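Local structure of protein (hdlp (histone deacetylase-like protein)) (Aquifex aeolicus, 1C3P) at residues G129-F134 and I162-L167; I144-V149 and V290-G295; E152-K157 and V250-L255; K237-V242 and N280-V285. The protein probably acts as a zinc-dependent deacetylase of the histone deacetylase family, with a possible role in acetoin breakdown. All blocks are in the same frame, centred on the assembly; numbering follows the deposited sequence.

Contact 1: residues G129-F134 and I162-L167; sequences GMHHAF and ILYIDL
The imidazole of His131, in a loop that follows strand 122-125, meets the carboxylate of Asp166 near the end of strand 162-166. The two side chains approach at about a right angle, yet their flat groups lie 14° apart, nearly coplanar, so the carboxylate faces the ring's edge. His131 takes the tight side-chain position in which CG lies between the backbone N and the carbonyl carbon (chi1 66°), which turns the ring across to the strand. The modelled approach at its CD2 edge is too short to be trusted in detail. Tyr164, two residues earlier and on the same side of the strand, sets its hydroxyl 3.8 Å from His131 CB. The tyrosine OH also donates to Asp166 OD2 over 2.8 Å, although that oxygen's position is less sure. The neighbouring ring atom, His131 NE2, makes weak hydrogen bonds with Asp168 OD2 and with the carbonyl oxygen of His170. Asp168 and His170 are zinc ligands in this protein, although no metal is bound here. Histone deacetylases have His-Asp pairs at this site; the modelled geometry gives no hydrogen bond between His131 and Asp166, but it does place buried polar groups directly beside the metal ligands.

Contact 2: residues I144-V149 and V290-G295; sequences INNPAV and VYLGGG. Unlike the reference sequence in segment 144-149: Asn146 (reference Asp).
Buried side-chain packing, with no hydrogen bond across it, joins the first turn of helix 146-156 to strand 290-292 through Asn146, Pro147 and Leu292. The backbones stay well apart, 8.3 Å between Pro147 CA and Leu292 CA, and the leucine bridges the space. Its CD1 methyl lies 4.0 Å from CG of the Pro147 ring, the two side chains crossing at a slant. Asn146 comes at Leu292 from the opposite direction and sets its OD1 3.8 Å from the same CD1. With CG between the backbone N and the carbonyl carbon (chi1 64°), the Asn146 amide turns toward the strand. Its oxygen is not left facing a methyl alone, because Thr110 OG1 and Gly129 N both hydrogen-bond to it. Helix 146-156 belongs to a beta-alpha-beta crossover that leads from strand 122-125 to strand 162-166 and passes over strands 290-292 and 250-254, which lie between them in the parallel sheet. Asn145 is the helix N-cap: its OD1 accepts from Ala148 N at 2.9 Å, the donor standing above the carbonyl plane. Pro147 suits the first turn, where the N-H that proline lacks would have no partner within the helix. On the strand side, leucine's length lets CD1 of Leu292 reach the helix while the side chain also touches Thr110 of helix 98-118.

Contact 3: residues E152-K157 and V250-L255; sequences EYLRKK and VYLLQL
Leu154 holds CG anti to its carbonyl carbon (chi1 -73°), and its extended second torsion carries CD1 down from helix 146-156 onto strand 250-254. Leu252 also places CG beside its backbone N, but turns at the second torsion (chi2 85°), an uncommon pairing for leucine, and so brings its own CD1 to 3.9 Å from Leu154 CD1. These two side chains slide past each other in opposite directions. Val250 instead meets Leu154 tip to tip, with its CG1 4.0 Å from Leu154 CD1. Alternation along the strand explains the choice of residues: Val250 and Leu252 point to this helix, while Tyr251 between them points to the other face of the sheet, onto helix 272-286. Beta-branched valine fits an extended strand, and flexible leucine reaches across from the helix. Ile114 of helix 98-118 and Ile162 of strand 162-166, beside 250-254 in the sheet, add to the apolar surroundings of Leu154. Arg155 NH1 forms a salt bridge with Glu152 OE1, a weak, bent bond of 3.0 Å, and Arg155 NH2 also bonds Gln184 OE1. Only methyl groups meet across the interface, so the contact itself probably rests on dispersion and the exclusion of water, without directional bonds.

Contact 4: residues K237-V242 and N280-V285; sequences KSLEIV and NIVREV
Arg283 NH1 is gripped by two groups: a salt bridge from Glu312 OE1 and the side chain of Asn280, one turn earlier in the same helix, whose OD1 accepts at 3.0 Å in a bent, weak bond (132°). A second salt bridge, from Arg283 NH2 to Glu288 OE2, helps to fix the guanidinium. All this lies on the side of helix 272-286 turned from the interface; the contact itself is apolar. Leu239 of helix 228-245 supplies its tip. With CG anti to the carbonyl carbon (chi1 -63°) and the chain extended beyond it, Leu239 CD1 projects between residues of successive turns of the partner helix. It lies 3.7 Å from Val285 CG2, and Ile281 CG2 is almost as near, at 3.8 Å from the same methyl. Val282 borders it more loosely, its CG2 standing 4.2 Å from Leu239 CD1. The two helices run nearly alongside each other, their short segments approaching to 10.9 Å at 25° between axis directions. Both pack against one face of the parallel sheet: strand 250-254 follows the first helix and precedes the second, as in successive beta-alpha units. Leu239 also touches Leu188 of strand 185-192, while Val282 rests on Tyr251 and Leu253. A long leucine therefore suits a position that reaches from its own helix into the partner's side chains, and the beta-branched residues opposite it give a compact surface for its methyl to settle on. The side chain of Val285 also touches Lys243 of helix 228-245.

All four contacts lie in or against one parallel sheet with helices on both faces, in keeping with the arginase-like fold of histone deacetylases. Contacts 2 and 3 share helix 146-156, with centres about 9 Å apart, and reach the neighbouring strands 290-292 and 250-254. Strand 162-166 of contact 1 lies next to 250-254; the centre of contact 1 is about 6 Å from that of contact 2. Contact 4, its centre about 17 Å from those of contacts 1 and 3, packs the helices of the other face. Along the chain, contacts 3 and 4 are nested inside the loop closed by contact 2, while contact 1 closes before contact 4 opens. Contact 1, beside the zinc ligands Asp168 and His170, is the one next to the metal site.

Contact 1: residues G129-F134 and I162-L167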
# COMPACT_ATOMS: atom_id res chain seq x y z
N GLY A 129 2.63 -2.23 3.34
CA GLY A 129 1.39 -1.49 3.21
C GLY A 129 0.12 -2.31 3.39
O GLY A 129 -0.91 -1.96 2.83
N MET A 130 0.20 -3.40 4.15
CA MET A 130 -0.97 -4.26 4.43
C MET A 130 -1.74 -3.53 5.54
O MET A 130 -1.79 -3.96 6.69
CB MET A 130 -0.49 -5.63 4.91
CG MET A 130 0.45 -6.24 3.86
SD MET A 130 0.97 -7.93 4.17
CE MET A 130 -0.57 -8.73 3.94
N HIS A 131 -2.39 -2.45 5.12
CA HIS A 131 -3.04 -1.51 6.01
C HIS A 131 -4.41 -1.80 6.61
O HIS A 131 -4.93 -0.95 7.30
CB HIS A 131 -3.09 -0.14 5.32
CG HIS A 131 -3.96 -0.08 4.10
ND1 HIS A 131 -4.69 -1.16 3.64
CD2 HIS A 131 -4.23 0.94 3.25
CE1 HIS A 131 -5.37 -0.79 2.56
NE2 HIS A 131 -5.11 0.47 2.31
N HIS A 132 -4.98 -2.96 6.33
CA HIS A 132 -6.30 -3.27 6.87
C HIS A 132 -6.33 -4.08 8.17
O HIS A 132 -7.31 -4.01 8.91
CB HIS A 132 -7.14 -3.98 5.80
CG HIS A 132 -7.63 -3.08 4.71
ND1 HIS A 132 -7.56 -3.41 3.37
CD2 HIS A 132 -8.23 -1.87 4.76
CE1 HIS A 132 -8.10 -2.44 2.65
NE2 HIS A 132 -8.52 -1.50 3.47
N ALA A 133 -5.28 -4.85 8.48
CA ALA A 133 -5.33 -5.68 9.68
C ALA A 133 -5.39 -4.91 11.00
O ALA A 133 -4.82 -3.85 11.12
CB ALA A 133 -4.14 -6.64 9.71
N PHE A 134 -6.13 -5.47 11.97
CA PHE A 134 -6.28 -4.88 13.30
C PHE A 134 -5.35 -5.57 14.28
O PHE A 134 -4.81 -6.64 13.99
CB PHE A 134 -7.74 -5.00 13.77
CG PHE A 134 -8.71 -4.28 12.90
CD1 PHE A 134 -9.61 -4.97 12.10
CD2 PHE A 134 -8.69 -2.88 12.84
CE1 PHE A 134 -10.49 -4.28 11.25
CE2 PHE A 134 -9.56 -2.18 12.00
CZ PHE A 134 -10.46 -2.88 11.21
N ILE A 162 5.35 10.96 14.06
CA ILE A 162 5.43 10.12 12.86
C ILE A 162 4.20 10.33 11.98
O ILE A 162 3.09 10.30 12.47
CB ILE A 162 5.53 8.66 13.31
CG1 ILE A 162 6.76 8.51 14.21
CG2 ILE A 162 5.60 7.74 12.11
CD1 ILE A 162 6.82 7.23 14.98
N LEU A 163 4.41 10.55 10.69
CA LEU A 163 3.30 10.77 9.79
C LEU A 163 3.18 9.58 8.87
O LEU A 163 4.19 9.08 8.38
CB LEU A 163 3.54 12.04 8.96
CG LEU A 163 2.65 12.31 7.74
CD1 LEU A 163 1.22 12.56 8.20
CD2 LEU A 163 3.19 13.50 6.96
N TYR A 164 1.96 9.11 8.65
CA TYR A 164 1.72 8.01 7.73
C TYR A 164 0.76 8.54 6.66
O TYR A 164 -0.29 9.11 6.98
CB TYR A 164 1.08 6.83 8.46
CG TYR A 164 0.71 5.69 7.53
CD1 TYR A 164 1.68 4.84 6.98
CD2 TYR A 164 -0.62 5.48 7.21
CE1 TYR A 164 1.29 3.79 6.12
CE2 TYR A 164 -1.00 4.47 6.37
CZ TYR A 164 -0.06 3.63 5.84
OH TYR A 164 -0.54 2.61 5.04
N ILE A 165 1.12 8.37 5.39
CA ILE A 165 0.28 8.84 4.29
C ILE A 165 -0.09 7.61 3.46
O ILE A 165 0.79 6.86 3.04
CB ILE A 165 1.02 9.85 3.41
CG1 ILE A 165 1.47 11.05 4.26
CG2 ILE A 165 0.14 10.27 2.25
CD1 ILE A 165 2.50 11.95 3.55
N ASP A 166 -1.38 7.43 3.23
CA ASP A 166 -1.88 6.26 2.52
C ASP A 166 -2.58 6.63 1.21
O ASP A 166 -3.70 7.15 1.19
CB ASP A 166 -2.83 5.50 3.48
CG ASP A 166 -3.23 4.13 2.96
OD1 ASP A 166 -3.90 4.07 1.91
OD2 ASP A 166 -2.87 3.11 3.61
N LEU A 167 -1.91 6.36 0.09
CA LEU A 167 -2.49 6.71 -1.21
C LEU A 167 -3.26 5.60 -1.90
O LEU A 167 -3.73 5.76 -3.03
CB LEU A 167 -1.39 7.24 -2.14
CG LEU A 167 -0.71 8.50 -1.58
CD1 LEU A 167 0.25 9.05 -2.62
CD2 LEU A 167 -1.76 9.57 -1.23

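Contact 2: residues I144-V149 and V290-G295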
# COMPACT_ATOMS: atom_id res chain seq x y z
N ILE A 144 -1.46 -9.18 8.91
CA ILE A 144 -0.50 -8.47 9.75
C ILE A 144 -0.42 -7.04 9.21
O ILE A 144 -0.28 -6.84 8.00
CB ILE A 144 0.88 -9.14 9.67
CG1 ILE A 144 0.75 -10.60 10.13
CG2 ILE A 144 1.90 -8.34 10.47
CD1 ILE A 144 2.06 -11.39 10.14
N ASN A 145 -0.51 -6.06 10.10
CA ASN A 145 -0.47 -4.66 9.68
C ASN A 145 1.00 -4.16 9.73
O ASN A 145 1.45 -3.68 10.77
CB ASN A 145 -1.35 -3.83 10.63
CG ASN A 145 -1.66 -2.46 10.07
OD1 ASN A 145 -0.77 -1.71 9.69
ND2 ASN A 145 -2.94 -2.13 10.01
N ASN A 146 1.74 -4.27 8.63
CA ASN A 146 3.15 -3.86 8.70
C ASN A 146 3.28 -2.35 8.92
O ASN A 146 4.21 -1.90 9.59
CB ASN A 146 3.93 -4.37 7.48
CG ASN A 146 3.45 -3.78 6.18
OD1 ASN A 146 4.06 -2.85 5.66
ND2 ASN A 146 2.33 -4.30 5.66
N PRO A 147 2.37 -1.54 8.36
CA PRO A 147 2.56 -0.11 8.67
C PRO A 147 2.52 0.15 10.20
O PRO A 147 3.32 0.95 10.73
CB PRO A 147 1.38 0.55 7.95
CG PRO A 147 1.23 -0.35 6.71
CD PRO A 147 1.26 -1.72 7.41
N ALA A 148 1.62 -0.52 10.92
CA ALA A 148 1.51 -0.31 12.38
C ALA A 148 2.72 -0.89 13.11
O ALA A 148 3.20 -0.31 14.08
CB ALA A 148 0.21 -0.92 12.93
N VAL A 149 3.20 -2.04 12.65
CA VAL A 149 4.39 -2.64 13.24
C VAL A 149 5.53 -1.65 13.02
O VAL A 149 6.29 -1.35 13.95
CB VAL A 149 4.74 -3.98 12.56
CG1 VAL A 149 6.14 -4.47 12.97
CG2 VAL A 149 3.71 -5.02 12.94
N VAL A 290 9.85 6.77 4.20
CA VAL A 290 9.91 5.33 4.02
C VAL A 290 8.77 4.96 3.07
O VAL A 290 7.61 5.32 3.32
CB VAL A 290 9.75 4.61 5.40
CG1 VAL A 290 9.74 3.08 5.24
CG2 VAL A 290 10.91 5.03 6.31
N TYR A 291 9.09 4.26 1.98
CA TYR A 291 8.09 3.90 0.97
C TYR A 291 7.65 2.43 0.98
O TYR A 291 8.48 1.51 0.95
CB TYR A 291 8.62 4.29 -0.41
CG TYR A 291 9.19 5.69 -0.41
CD1 TYR A 291 10.54 5.92 -0.70
CD2 TYR A 291 8.40 6.77 -0.07
CE1 TYR A 291 11.08 7.22 -0.64
CE2 TYR A 291 8.92 8.06 -0.00
CZ TYR A 291 10.26 8.28 -0.28
OH TYR A 291 10.75 9.56 -0.20
N LEU A 292 6.34 2.23 1.00
CA LEU A 292 5.76 0.89 1.04
C LEU A 292 4.81 0.67 -0.12
O LEU A 292 4.31 1.63 -0.70
CB LEU A 292 4.95 0.72 2.34
CG LEU A 292 5.62 1.07 3.68
CD1 LEU A 292 4.59 0.85 4.83
CD2 LEU A 292 6.84 0.21 3.88
N GLY A 293 4.57 -0.60 -0.44
CA GLY A 293 3.65 -0.92 -1.52
C GLY A 293 2.23 -0.82 -0.97
O GLY A 293 1.96 -0.08 -0.02
N GLY A 294 1.31 -1.58 -1.55
CA GLY A 294 -0.05 -1.55 -1.07
C GLY A 294 -0.92 -2.37 -1.99
O GLY A 294 -0.40 -3.12 -2.80
N GLY A 295 -2.23 -2.21 -1.86
CA GLY A 295 -3.17 -2.94 -2.69
C GLY A 295 -2.95 -2.58 -4.15
O GLY A 295 -2.57 -1.46 -4.47

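Contact 3: residues E152-K157 and V250-L255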
# COMPACT_ATOMS: atom_id res chain seq x y z
N GLU A 152 5.24 1.51 15.24
CA GLU A 152 5.55 1.21 16.64
C GLU A 152 7.04 0.95 16.76
O GLU A 152 7.65 1.22 17.79
CB GLU A 152 4.76 -0.01 17.11
CG GLU A 152 3.29 0.30 17.31
CD GLU A 152 3.05 1.25 18.47
OE1 GLU A 152 1.90 1.70 18.62
OE2 GLU A 152 3.99 1.53 19.24
N TYR A 153 7.64 0.44 15.69
CA TYR A 153 9.08 0.19 15.70
C TYR A 153 9.77 1.56 15.88
O TYR A 153 10.70 1.71 16.68
CB TYR A 153 9.51 -0.45 14.37
CG TYR A 153 11.00 -0.61 14.21
CD1 TYR A 153 11.68 -1.72 14.71
CD2 TYR A 153 11.74 0.38 13.56
CE1 TYR A 153 13.08 -1.84 14.55
CE2 TYR A 153 13.10 0.28 13.40
CZ TYR A 153 13.78 -0.82 13.89
OH TYR A 153 15.13 -0.87 13.67
N LEU A 154 9.29 2.56 15.15
CA LEU A 154 9.86 3.90 15.24
C LEU A 154 9.59 4.54 16.61
O LEU A 154 10.46 5.21 17.18
CB LEU A 154 9.29 4.78 14.11
CG LEU A 154 9.83 4.48 12.70
CD1 LEU A 154 8.95 5.15 11.63
CD2 LEU A 154 11.30 4.98 12.61
N ARG A 155 8.39 4.34 17.15
CA ARG A 155 8.09 4.90 18.47
C ARG A 155 9.07 4.33 19.50
O ARG A 155 9.57 5.06 20.36
CB ARG A 155 6.64 4.60 18.89
CG ARG A 155 5.60 5.22 17.93
CD ARG A 155 4.17 4.87 18.29
NE ARG A 155 3.63 5.73 19.33
CZ ARG A 155 2.43 5.57 19.89
NH1 ARG A 155 1.65 4.57 19.50
NH2 ARG A 155 2.01 6.44 20.80
N LYS A 156 9.37 3.04 19.40
CA LYS A 156 10.30 2.44 20.35
C LYS A 156 11.70 3.04 20.21
O LYS A 156 12.46 3.09 21.18
CB LYS A 156 10.34 0.91 20.20
CG LYS A 156 11.21 0.23 21.27
CD LYS A 156 11.03 -1.27 21.30
CE LYS A 156 9.62 -1.65 21.73
NZ LYS A 156 9.29 -1.17 23.11
N LYS A 157 12.03 3.48 19.00
CA LYS A 157 13.32 4.11 18.73
C LYS A 157 13.37 5.55 19.25
O LYS A 157 14.42 6.19 19.23
CB LYS A 157 13.63 4.12 17.22
CG LYS A 157 13.99 2.77 16.61
CD LYS A 157 15.24 2.17 17.25
CE LYS A 157 15.58 0.81 16.63
NZ LYS A 157 16.70 0.13 17.36
N VAL A 250 9.53 12.02 10.90
CA VAL A 250 9.70 11.00 9.88
C VAL A 250 8.33 10.60 9.37
O VAL A 250 7.36 10.70 10.09
CB VAL A 250 10.43 9.75 10.46
CG1 VAL A 250 9.63 9.13 11.59
CG2 VAL A 250 10.64 8.74 9.36
N TYR A 251 8.26 10.18 8.11
CA TYR A 251 6.97 9.76 7.55
C TYR A 251 7.11 8.50 6.69
O TYR A 251 8.19 8.19 6.17
CB TYR A 251 6.36 10.90 6.70
CG TYR A 251 6.88 11.01 5.27
CD1 TYR A 251 6.30 10.26 4.24
CD2 TYR A 251 7.95 11.85 4.95
CE1 TYR A 251 6.77 10.34 2.95
CE2 TYR A 251 8.44 11.94 3.63
CZ TYR A 251 7.84 11.18 2.65
OH TYR A 251 8.31 11.21 1.35
N LEU A 252 6.01 7.75 6.58
CA LEU A 252 5.94 6.56 5.73
C LEU A 252 4.81 6.83 4.75
O LEU A 252 3.81 7.47 5.10
CB LEU A 252 5.62 5.29 6.54
CG LEU A 252 6.61 4.94 7.65
CD1 LEU A 252 6.22 5.69 8.90
CD2 LEU A 252 6.55 3.44 7.92
N LEU A 253 4.98 6.34 3.54
CA LEU A 253 4.02 6.54 2.45
C LEU A 253 3.69 5.19 1.83
O LEU A 253 4.60 4.44 1.48
CB LEU A 253 4.68 7.44 1.39
CG LEU A 253 4.05 7.61 0.01
CD1 LEU A 253 2.71 8.32 0.16
CD2 LEU A 253 4.99 8.45 -0.89
N GLN A 254 2.40 4.89 1.68
CA GLN A 254 2.00 3.61 1.10
C GLN A 254 1.48 3.94 -0.29
O GLN A 254 0.71 4.89 -0.51
CB GLN A 254 0.97 2.88 2.00
CG GLN A 254 -0.48 3.06 1.66
CD GLN A 254 -1.06 1.88 0.88
OE1 GLN A 254 -1.27 0.77 1.42
NE2 GLN A 254 -1.32 2.11 -0.40
N LEU A 255 1.93 3.13 -1.24
CA LEU A 255 1.65 3.35 -2.65
C LEU A 255 0.94 2.25 -3.39
O LEU A 255 1.45 1.77 -4.41
CB LEU A 255 3.00 3.64 -3.32
CG LEU A 255 3.73 4.80 -2.65
CD1 LEU A 255 5.21 4.77 -2.95
CD2 LEU A 255 3.09 6.10 -3.13

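Contact 4: residues K237-V242 and N280-V285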
# COMPACT_ATOMS: atom_id res chain seq x y z
N LYS A 237 -3.98 19.70 -1.41
CA LYS A 237 -4.74 20.39 -0.39
C LYS A 237 -4.69 19.67 0.96
O LYS A 237 -4.58 20.32 2.01
CB LYS A 237 -6.18 20.56 -0.87
CG LYS A 237 -7.01 21.49 -0.03
CD LYS A 237 -7.96 22.28 -0.92
CE LYS A 237 -7.16 23.11 -1.91
NZ LYS A 237 -8.04 23.88 -2.83
N SER A 238 -4.77 18.35 0.95
CA SER A 238 -4.72 17.64 2.23
C SER A 238 -3.32 17.72 2.85
O SER A 238 -3.18 17.81 4.07
CB SER A 238 -5.19 16.18 2.06
OG SER A 238 -4.35 15.44 1.21
N LEU A 239 -2.28 17.68 2.02
CA LEU A 239 -0.93 17.77 2.58
C LEU A 239 -0.74 19.12 3.25
O LEU A 239 -0.04 19.22 4.26
CB LEU A 239 0.13 17.58 1.49
CG LEU A 239 0.20 16.22 0.78
CD1 LEU A 239 1.27 16.29 -0.31
CD2 LEU A 239 0.53 15.10 1.75
N GLU A 240 -1.37 20.16 2.72
CA GLU A 240 -1.24 21.48 3.30
C GLU A 240 -1.90 21.51 4.68
O GLU A 240 -1.39 22.13 5.62
CB GLU A 240 -1.86 22.53 2.36
CG GLU A 240 -1.75 23.97 2.84
CD GLU A 240 -2.04 24.98 1.73
OE1 GLU A 240 -3.13 24.91 1.12
OE2 GLU A 240 -1.17 25.84 1.47
N ILE A 241 -3.02 20.81 4.81
CA ILE A 241 -3.73 20.72 6.07
C ILE A 241 -2.85 20.04 7.11
O ILE A 241 -2.75 20.48 8.25
CB ILE A 241 -5.05 19.92 5.93
CG1 ILE A 241 -6.03 20.69 5.04
CG2 ILE A 241 -5.67 19.66 7.32
CD1 ILE A 241 -7.33 19.96 4.76
N VAL A 242 -2.20 18.95 6.70
CA VAL A 242 -1.34 18.22 7.62
C VAL A 242 -0.14 19.08 8.00
O VAL A 242 0.18 19.22 9.18
CB VAL A 242 -0.82 16.92 6.99
CG1 VAL A 242 0.17 16.25 7.92
CG2 VAL A 242 -1.99 15.97 6.69
N ASN A 280 5.86 12.18 -6.10
CA ASN A 280 6.80 13.29 -6.07
C ASN A 280 6.29 14.52 -5.34
O ASN A 280 7.07 15.27 -4.77
CB ASN A 280 7.24 13.63 -7.50
CG ASN A 280 8.09 12.53 -8.11
OD1 ASN A 280 8.89 11.90 -7.42
ND2 ASN A 280 7.94 12.31 -9.41
N ILE A 281 4.97 14.71 -5.36
CA ILE A 281 4.38 15.83 -4.64
C ILE A 281 4.58 15.62 -3.13
O ILE A 281 4.82 16.58 -2.40
CB ILE A 281 2.87 15.93 -4.92
CG1 ILE A 281 2.62 16.42 -6.34
CG2 ILE A 281 2.22 16.86 -3.92
CD1 ILE A 281 1.14 16.49 -6.71
N VAL A 282 4.46 14.38 -2.67
CA VAL A 282 4.63 14.11 -1.24
C VAL A 282 6.08 14.41 -0.86
O VAL A 282 6.35 15.05 0.17
CB VAL A 282 4.30 12.64 -0.89
CG1 VAL A 282 4.78 12.33 0.52
CG2 VAL A 282 2.79 12.41 -0.97
N ARG A 283 7.00 13.98 -1.70
CA ARG A 283 8.42 14.21 -1.42
C ARG A 283 8.78 15.70 -1.43
O ARG A 283 9.66 16.13 -0.69
CB ARG A 283 9.27 13.46 -2.44
CG ARG A 283 9.13 11.94 -2.34
CD ARG A 283 9.76 11.26 -3.53
NE ARG A 283 11.21 11.37 -3.53
CZ ARG A 283 11.95 11.33 -4.63
NH1 ARG A 283 11.38 11.19 -5.82
NH2 ARG A 283 13.27 11.42 -4.53
N GLU A 284 8.11 16.48 -2.27
CA GLU A 284 8.40 17.92 -2.32
C GLU A 284 7.90 18.60 -1.06
O GLU A 284 8.45 19.61 -0.64
CB GLU A 284 7.73 18.58 -3.52
CG GLU A 284 8.17 18.04 -4.84
CD GLU A 284 7.42 18.67 -5.98
OE1 GLU A 284 6.17 18.59 -5.99
OE2 GLU A 284 8.07 19.25 -6.87
N VAL A 285 6.86 18.05 -0.46
CA VAL A 285 6.30 18.64 0.74
C VAL A 285 7.02 18.17 1.98
O VAL A 285 7.36 18.97 2.85
CB VAL A 285 4.79 18.31 0.90
CG1 VAL A 285 4.26 18.91 2.19
CG2 VAL A 285 3.99 18.86 -0.29